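Local coordinates for berberine bridge enzyme-like 28 (Arabidopsis thaliana, PDB 5D79), which is a secreted FAD-dependent oxidoreductase of the berberine bridge enzyme-like family, involved in the adaptation of the plant to salt stress, at residues I60-S64 with I128-N132; L116-Y121 with C521-S525; P250-T254 with L305-V310. All blocks are in the same frame, centred on the assembly; numbering follows the deposited sequence.

Contact 1 of 3, residues I60-S64 with I128-N132; sequences ILDSS and IDLRN
Ser64 and Arg131 mark the closest backbone approach, their CA atoms still 8.8 Å apart, so the last turn of helix 58-63 meets the end of strand 125-129 mainly through side chains. Arginine suits the gap because of its length. The Arg131 guanidinium grips Ser63 end-on, NH1 at 3.1 Å and NH2 at 3.0 Å both donating to the one OG, which lies nearly in the guanidinium plane. Ser63 OG also bonds to Ser59 O, one turn back in the helix. NH2 adds weak, strongly bent bonds to Ser64 OG and Ile60 O, while Ile60 lays CG2 over one guanidinium face and brings CD1 to 3.3 Å from NH1.

Strand 125-129 is an inner strand of the mixed four-stranded sheet in the FAD-binding PCMH-type region. At its end, Asp129 opens an Asx turn: OD1 accepts Arg131 N at 3.0 Å, nearly along its C-O axis, and Arg131 NE from above the carboxylate plane. Asp129 OD2 completes the salt bridge to Arg131 NH2 at 2.8 Å and has a second cationic partner in Arg107. With chi3 at 41°, the arginine chain bends back toward this carboxylate before reaching the helix, so the aspartate probably fixes the rotation of the guanidinium. A water accepts from Ser64 OG and donates to Asp129 OD1, joining the residue after the helix to the Asx turn.

Contact 2 of 3, residues L116-Y121 with C521-S525; sequences LSYIAY and CDEQS. With FAD (flavin-adenine dinucleotide), chain E.
The Tyr121 ring and the Glu523 carboxylate stand almost perpendicular, their planes 81° apart. Ile119 CG2 lies over one ring face, 3.6 Å above the plane and offset toward the rim, whereas the carboxylate comes to the ring edge, with Glu523 OE2 3.7 Å from Tyr121 CD2. Its polar partner across the contact is the backbone beside the ring: Tyr121 N donates to Glu523 OE2 over 2.9 Å in a nearly straight bond of 168°. The donor arrives on the syn side, tilted 32° from the carboxylate plane. A bend at chi2 folds the glutamate chain and helps carry its carboxylate to this N-H.

Leu116 supplies the apolar counterpart, crossing the glutamate with CD2 3.3 Å from Glu523 OE1. Its branched end packs beside the buried acid and, having no polar atoms, takes none of its hydrogen bonds. Arg105 of strand 103-107 forms a salt bridge with Glu523 OE2, so this oxygen serves both a backbone N-H and a cation, which would probably favour the ionised carboxylate.

Asp522, just before Glu523, makes an Asx turn in which OD1 accepts from Gln524 N, while its OD2 is bonded to Ser234 OG. The same OD2 takes a hydrogen from a water at 2.9 Å; that water also donates to Leu116 O and hydrogen-bonds to the FAD ribose hydroxyl oxygens O2B and O3B. Ser117 OG, on a short side chain, donates to FAD O1A at the short distance of 2.5 Å. Ser117 belongs to the FAD pocket of this flavoprotein, at its adenosine-diphosphate end, and the 521-525 loop backs it, reaching the ribose through the water.

Contact 3 of 3, residues P250-T254 with L305-V310; sequences PSTIT and LYIGPV
Strands 253-260 and 298-306 are antiparallel neighbours in the seven-stranded sheet, and here the first begins where the second ends. Thr254 and Tyr306 are a hydrogen-bonded pair: Thr254 N donates to Tyr306 O at 3.0 Å, and Tyr306 N returns a bond to Thr254 O at 2.6 Å. Beyond Tyr306 the chain leaves the ladder through an inverse gamma turn centred on Ile307, closed by a weak bond from Gly308 N to Tyr306 O.

Thr254 then takes over with its side chain. OG1, held beside the backbone N at chi1 -55°, donates to Gly308 O over 2.8 Å, meeting a lone pair in the carbonyl plane. Its methyl CG2 instead approaches Val310, at the start of helix 310-320, 4.1 Å from Val310 CA. A threonine can thus serve a polar carbonyl and an apolar helix start at once. Gly308 suits its place because a CB there would run into the Tyr306 ring.

Beside the pair, Ile253 CD1 meets Leu305 CD1 at 3.6 Å. Nearer the surface, Pro250 presses its CD against Ile307 CG2 at 3.4 Å, tight for two carbons, with the side chains roughly at right angles. The chemistry implies a strand pairing continued past its last ladder bonds by one hydroxyl, with aliphatic packing alongside the polar backbone.

Contacts 1 and 2 lie near the FAD, the second joining the FAD-binding region to the berberine-like region near the C-terminus; they touch where Leu61 CD1 packs on Tyr118 CB at 4.0 Å. Strand 103-107 serves both, through Arg107 at contact 1 and Arg105 at contact 2. Contact 3 sits apart in the seven-stranded sheet, its centre about 41 Å from that of contact 2, within whose long loop it is nested. Contact 1 is partly buried and depends on a charged side chain; contact 2 is buried, pairing an acid with a backbone N-H, with Ser117 and a shared water reaching the cofactor. Contact 3, buried with an exposed rim, relies on backbone bonds, one threonine hydroxyl and aliphatic packing.

Contact 1 of 3, residues I60-S64 with I128-N132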
# COMPACT_ATOMS: atom_id res chain seq x y z
N ILE A 60 -8.39 20.37 7.07
CA ILE A 60 -7.36 19.98 6.11
C ILE A 60 -6.60 18.75 6.63
O ILE A 60 -6.29 17.83 5.87
CB ILE A 60 -6.37 21.13 5.84
CG1 ILE A 60 -7.05 22.23 5.02
CG2 ILE A 60 -5.14 20.64 5.10
CD1 ILE A 60 -7.19 21.88 3.55
N LEU A 61 -6.31 18.74 7.93
CA LEU A 61 -5.61 17.62 8.55
C LEU A 61 -6.48 16.37 8.63
O LEU A 61 -6.00 15.26 8.37
CB LEU A 61 -5.15 17.99 9.96
CG LEU A 61 -4.42 16.88 10.73
CD1 LEU A 61 -3.13 16.49 10.02
CD2 LEU A 61 -4.16 17.30 12.18
N ASP A 62 -7.75 16.55 8.99
CA ASP A 62 -8.65 15.43 9.21
C ASP A 62 -9.05 14.78 7.90
O ASP A 62 -9.35 13.58 7.86
CB ASP A 62 -9.90 15.88 9.96
CG ASP A 62 -10.12 15.14 11.27
OD1 ASP A 62 -10.42 13.92 11.22
OD2 ASP A 62 -10.01 15.78 12.34
N SER A 63 -9.04 15.56 6.82
CA SER A 63 -9.67 15.15 5.56
C SER A 63 -9.13 13.86 4.94
O SER A 63 -9.90 13.01 4.48
CB SER A 63 -9.58 16.29 4.53
OG SER A 63 -8.53 17.18 4.84
N SER A 64 -7.81 13.71 4.90
CA SER A 64 -7.24 12.50 4.33
C SER A 64 -6.64 11.58 5.39
O SER A 64 -5.63 10.94 5.12
CB SER A 64 -6.18 12.83 3.28
OG SER A 64 -5.60 14.10 3.48
N ILE A 128 3.54 18.26 4.65
CA ILE A 128 3.42 18.58 3.23
C ILE A 128 2.31 17.71 2.59
O ILE A 128 2.56 16.57 2.18
CB ILE A 128 4.75 18.33 2.46
CG1 ILE A 128 5.95 18.92 3.21
CG2 ILE A 128 4.68 18.91 1.06
CD1 ILE A 128 7.28 18.55 2.62
N ASP A 129 1.09 18.25 2.54
CA ASP A 129 -0.06 17.55 1.97
C ASP A 129 -0.10 17.81 0.46
O ASP A 129 -0.17 18.96 0.03
CB ASP A 129 -1.36 18.03 2.65
CG ASP A 129 -2.59 17.17 2.31
OD1 ASP A 129 -2.85 16.90 1.11
OD2 ASP A 129 -3.32 16.78 3.25
N LEU A 130 -0.06 16.73 -0.32
CA LEU A 130 0.09 16.82 -1.78
C LEU A 130 -1.23 16.84 -2.53
O LEU A 130 -1.24 16.68 -3.75
CB LEU A 130 0.94 15.67 -2.29
CG LEU A 130 2.36 15.64 -1.73
CD1 LEU A 130 3.05 14.35 -2.11
CD2 LEU A 130 3.13 16.83 -2.26
N ARG A 131 -2.32 17.07 -1.81
CA ARG A 131 -3.66 17.01 -2.38
C ARG A 131 -3.88 17.88 -3.62
O ARG A 131 -4.73 17.57 -4.43
CB ARG A 131 -4.67 17.41 -1.31
CG ARG A 131 -4.63 18.87 -0.90
CD ARG A 131 -5.62 19.09 0.21
NE ARG A 131 -5.54 17.97 1.14
CZ ARG A 131 -6.31 17.83 2.21
NH1 ARG A 131 -7.23 18.74 2.50
NH2 ARG A 131 -6.15 16.76 2.99
N ASN A 132 -3.11 18.96 -3.77
CA ASN A 132 -3.29 19.88 -4.88
C ASN A 132 -2.51 19.50 -6.13
O ASN A 132 -2.80 19.99 -7.22
CB ASN A 132 -2.90 21.30 -4.47
CG ASN A 132 -3.89 21.92 -3.50
OD1 ASN A 132 -5.06 21.53 -3.46
ND2 ASN A 132 -3.43 22.91 -2.73
O HOH W 1 -3.94 14.66 1.24

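Contact 2 of 3, residues L116-Y121 with C521-S525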
# COMPACT_ATOMS: atom_id res chain seq x y z
N LEU A 116 1.85 7.64 9.74
CA LEU A 116 3.15 8.31 9.83
C LEU A 116 3.36 9.42 8.80
O LEU A 116 4.42 10.04 8.78
CB LEU A 116 4.29 7.31 9.68
CG LEU A 116 4.45 6.30 10.81
CD1 LEU A 116 5.78 5.59 10.67
CD2 LEU A 116 4.33 6.98 12.17
N SER A 117 2.35 9.64 7.96
CA SER A 117 2.38 10.73 6.98
C SER A 117 1.82 12.04 7.55
O SER A 117 2.04 13.13 7.01
CB SER A 117 1.59 10.34 5.73
OG SER A 117 0.30 9.88 6.07
N TYR A 118 1.09 11.92 8.66
CA TYR A 118 0.53 13.09 9.32
C TYR A 118 0.75 13.02 10.83
O TYR A 118 0.23 13.83 11.57
CB TYR A 118 -0.97 13.24 9.01
CG TYR A 118 -1.77 12.00 9.32
CD1 TYR A 118 -1.88 10.98 8.38
CD2 TYR A 118 -2.41 11.84 10.54
CE1 TYR A 118 -2.61 9.83 8.65
CE2 TYR A 118 -3.14 10.69 10.83
CZ TYR A 118 -3.23 9.69 9.87
OH TYR A 118 -3.95 8.55 10.14
N ILE A 119 1.54 12.04 11.27
CA ILE A 119 1.98 11.97 12.66
C ILE A 119 3.48 11.78 12.78
O ILE A 119 4.05 10.89 12.16
CB ILE A 119 1.34 10.79 13.43
CG1 ILE A 119 -0.17 10.74 13.24
CG2 ILE A 119 1.71 10.86 14.92
CD1 ILE A 119 -0.80 9.53 13.88
N ALA A 120 4.11 12.63 13.59
CA ALA A 120 5.48 12.40 14.04
C ALA A 120 5.45 12.31 15.56
O ALA A 120 4.73 13.07 16.22
CB ALA A 120 6.41 13.51 13.57
N TYR A 121 6.22 11.39 16.13
CA TYR A 121 6.21 11.23 17.57
C TYR A 121 7.42 11.87 18.26
O TYR A 121 8.53 11.84 17.73
CB TYR A 121 6.12 9.74 17.93
CG TYR A 121 4.79 9.12 17.56
CD1 TYR A 121 3.66 9.35 18.33
CD2 TYR A 121 4.66 8.29 16.45
CE1 TYR A 121 2.45 8.79 18.01
CE2 TYR A 121 3.45 7.72 16.12
CZ TYR A 121 2.34 7.98 16.91
OH TYR A 121 1.12 7.42 16.59
N CYS A 521 13.26 11.52 7.67
CA CYS A 521 13.24 10.44 8.64
C CYS A 521 11.89 10.35 9.36
O CYS A 521 11.26 11.36 9.65
CB CYS A 521 14.37 10.61 9.68
SG CYS A 521 14.14 11.93 10.94
N ASP A 522 11.44 9.12 9.61
CA ASP A 522 10.31 8.86 10.50
C ASP A 522 10.71 7.78 11.50
O ASP A 522 11.90 7.51 11.70
CB ASP A 522 9.04 8.47 9.73
CG ASP A 522 9.26 7.41 8.67
OD1 ASP A 522 10.06 6.49 8.87
OD2 ASP A 522 8.61 7.49 7.61
N GLU A 523 9.72 7.15 12.12
CA GLU A 523 9.99 6.17 13.18
C GLU A 523 10.55 4.82 12.69
O GLU A 523 11.01 4.01 13.51
CB GLU A 523 8.70 5.95 13.98
CG GLU A 523 8.29 7.14 14.87
CD GLU A 523 7.73 8.34 14.10
OE1 GLU A 523 7.31 8.15 12.93
OE2 GLU A 523 7.72 9.45 14.66
N GLN A 524 10.52 4.58 11.38
CA GLN A 524 11.04 3.34 10.79
C GLN A 524 11.89 3.58 9.52
O GLN A 524 12.17 2.65 8.75
CB GLN A 524 9.88 2.39 10.44
CG GLN A 524 9.41 1.50 11.57
CD GLN A 524 8.44 0.42 11.10
OE1 GLN A 524 7.84 0.53 10.03
NE2 GLN A 524 8.29 -0.64 11.90
N SER A 525 12.32 4.82 9.31
CA SER A 525 13.04 5.16 8.08
C SER A 525 14.39 4.43 7.96
O SER A 525 14.96 3.95 8.96
CB SER A 525 13.23 6.68 7.98
OG SER A 525 13.98 7.17 9.08
PA FAD E . 0.21 8.22 2.84
O1A FAD E . -0.12 8.12 4.31
O2A FAD E . -0.12 9.58 2.26
O5B FAD E . 1.76 7.83 2.61
C5B FAD E . 2.32 6.68 3.21
C4B FAD E . 3.85 6.77 3.35
O4B FAD E . 4.40 7.20 2.11
C3B FAD E . 4.25 7.79 4.40
O3B FAD E . 5.41 7.37 5.10
C2B FAD E . 4.52 9.04 3.59
O2B FAD E . 5.46 9.90 4.20
C1B FAD E . 5.00 8.48 2.25
N9A FAD E . 4.68 9.32 1.08
C8A FAD E . 3.45 9.64 0.55
N7A FAD E . 3.64 10.43 -0.54
C5A FAD E . 4.97 10.63 -0.71
C6A FAD E . 5.72 11.34 -1.64
N6A FAD E . 5.16 11.81 -2.75
N1A FAD E . 7.10 11.35 -1.55
C2A FAD E . 7.72 10.65 -0.55
N3A FAD E . 6.97 9.94 0.38
C4A FAD E . 5.62 9.93 0.30
N1 FAD E . -1.41 -1.67 -0.48
C2 FAD E . -1.24 -2.67 -1.42
O2 FAD E . -0.22 -2.71 -2.12
N3 FAD E . -2.24 -3.62 -1.59
C4 FAD E . -3.40 -3.59 -0.83
O4 FAD E . -4.31 -4.37 -1.09
C4X FAD E . -3.57 -2.57 0.10
N5 FAD E . -4.77 -2.42 0.79
C5X FAD E . -5.02 -1.24 1.47
C6 FAD E . -6.30 -0.95 1.96
C7 FAD E . -6.54 0.25 2.65
C7M FAD E . -7.91 0.54 3.18
C8 FAD E . -5.51 1.18 2.81
C8M FAD E . -5.73 2.45 3.57
C9 FAD E . -4.24 0.88 2.33
C9A FAD E . -3.98 -0.34 1.70
N10 FAD E . -2.71 -0.65 1.25
C10 FAD E . -2.58 -1.60 0.25
C1' FAD E . -1.51 0.08 1.78
C2' FAD E . -1.15 1.31 0.97
O2' FAD E . -0.71 0.91 -0.31
C3' FAD E . -0.05 2.05 1.73
O3' FAD E . -0.60 2.52 2.95
C4' FAD E . 0.46 3.25 0.97
O4' FAD E . 1.76 3.57 1.41
C5' FAD E . -0.41 4.45 1.28
O5' FAD E . -0.15 5.45 0.33
P FAD E . -0.89 6.86 0.52
O1P FAD E . -0.29 7.89 -0.40
O2P FAD E . -2.38 6.72 0.27
O3P FAD E . -0.64 7.07 2.10
O HOH W 2 6.20 9.02 6.93

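Contact 3 of 3, residues P250-T254 with L305-V310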
# COMPACT_ATOMS: atom_id res chain seq x y z
N PRO A 250 -6.77 -7.13 -22.61
CA PRO A 250 -7.86 -7.27 -23.57
C PRO A 250 -9.09 -6.44 -23.17
O PRO A 250 -9.35 -6.21 -22.00
CB PRO A 250 -8.17 -8.77 -23.52
CG PRO A 250 -6.91 -9.39 -23.03
CD PRO A 250 -6.37 -8.41 -22.03
N SER A 251 -9.84 -5.99 -24.17
CA SER A 251 -11.06 -5.25 -23.94
C SER A 251 -12.06 -6.11 -23.16
O SER A 251 -12.98 -5.60 -22.52
CB SER A 251 -11.65 -4.79 -25.28
OG SER A 251 -10.64 -4.18 -26.08
N THR A 252 -11.88 -7.43 -23.20
CA THR A 252 -12.70 -8.34 -22.41
C THR A 252 -11.87 -9.20 -21.47
O THR A 252 -11.02 -9.98 -21.90
CB THR A 252 -13.52 -9.29 -23.31
OG1 THR A 252 -14.62 -8.56 -23.89
CG2 THR A 252 -14.07 -10.47 -22.50
N ILE A 253 -12.13 -9.06 -20.17
CA ILE A 253 -11.55 -9.96 -19.19
C ILE A 253 -12.66 -10.66 -18.39
O ILE A 253 -13.85 -10.43 -18.62
CB ILE A 253 -10.59 -9.20 -18.26
CG1 ILE A 253 -11.25 -7.95 -17.66
CG2 ILE A 253 -9.37 -8.78 -19.05
CD1 ILE A 253 -12.16 -8.17 -16.46
N THR A 254 -12.26 -11.52 -17.47
CA THR A 254 -13.23 -12.31 -16.73
C THR A 254 -12.95 -12.29 -15.24
O THR A 254 -11.85 -12.67 -14.81
CB THR A 254 -13.24 -13.79 -17.21
OG1 THR A 254 -13.46 -13.85 -18.62
CG2 THR A 254 -14.34 -14.56 -16.51
N LEU A 305 -9.40 -12.67 -11.08
CA LEU A 305 -9.41 -11.92 -12.32
C LEU A 305 -8.62 -12.74 -13.33
O LEU A 305 -7.46 -13.09 -13.10
CB LEU A 305 -8.80 -10.53 -12.13
CG LEU A 305 -8.54 -9.76 -13.42
CD1 LEU A 305 -9.82 -9.37 -14.06
CD2 LEU A 305 -7.69 -8.54 -13.17
N TYR A 306 -9.26 -13.06 -14.44
CA TYR A 306 -8.59 -13.78 -15.50
C TYR A 306 -8.43 -12.86 -16.70
O TYR A 306 -9.41 -12.26 -17.16
CB TYR A 306 -9.36 -15.04 -15.86
CG TYR A 306 -8.73 -15.83 -16.98
CD1 TYR A 306 -7.55 -16.54 -16.77
CD2 TYR A 306 -9.31 -15.87 -18.23
CE1 TYR A 306 -6.97 -17.26 -17.79
CE2 TYR A 306 -8.74 -16.59 -19.25
CZ TYR A 306 -7.57 -17.28 -19.03
OH TYR A 306 -7.02 -17.99 -20.06
N ILE A 307 -7.19 -12.72 -17.18
CA ILE A 307 -6.91 -11.88 -18.35
C ILE A 307 -7.19 -12.66 -19.64
O ILE A 307 -6.27 -13.11 -20.33
CB ILE A 307 -5.46 -11.37 -18.35
CG1 ILE A 307 -5.08 -10.87 -16.98
CG2 ILE A 307 -5.29 -10.23 -19.33
CD1 ILE A 307 -5.91 -9.72 -16.54
N GLY A 308 -8.48 -12.81 -19.96
CA GLY A 308 -8.93 -13.59 -21.10
C GLY A 308 -10.40 -13.93 -20.98
O GLY A 308 -11.05 -13.50 -20.02
N PRO A 309 -10.94 -14.69 -21.95
CA PRO A 309 -12.36 -15.06 -22.11
C PRO A 309 -12.87 -16.05 -21.06
O PRO A 309 -12.08 -16.79 -20.49
CB PRO A 309 -12.41 -15.71 -23.50
CG PRO A 309 -11.13 -15.37 -24.16
CD PRO A 309 -10.12 -15.20 -23.06
N VAL A 310 -14.19 -16.09 -20.86
CA VAL A 310 -14.74 -16.94 -19.82
C VAL A 310 -14.56 -18.43 -20.12
O VAL A 310 -14.32 -19.21 -19.21
CB VAL A 310 -16.23 -16.64 -19.59
CG1 VAL A 310 -17.02 -16.72 -20.89
CG2 VAL A 310 -16.80 -17.56 -18.52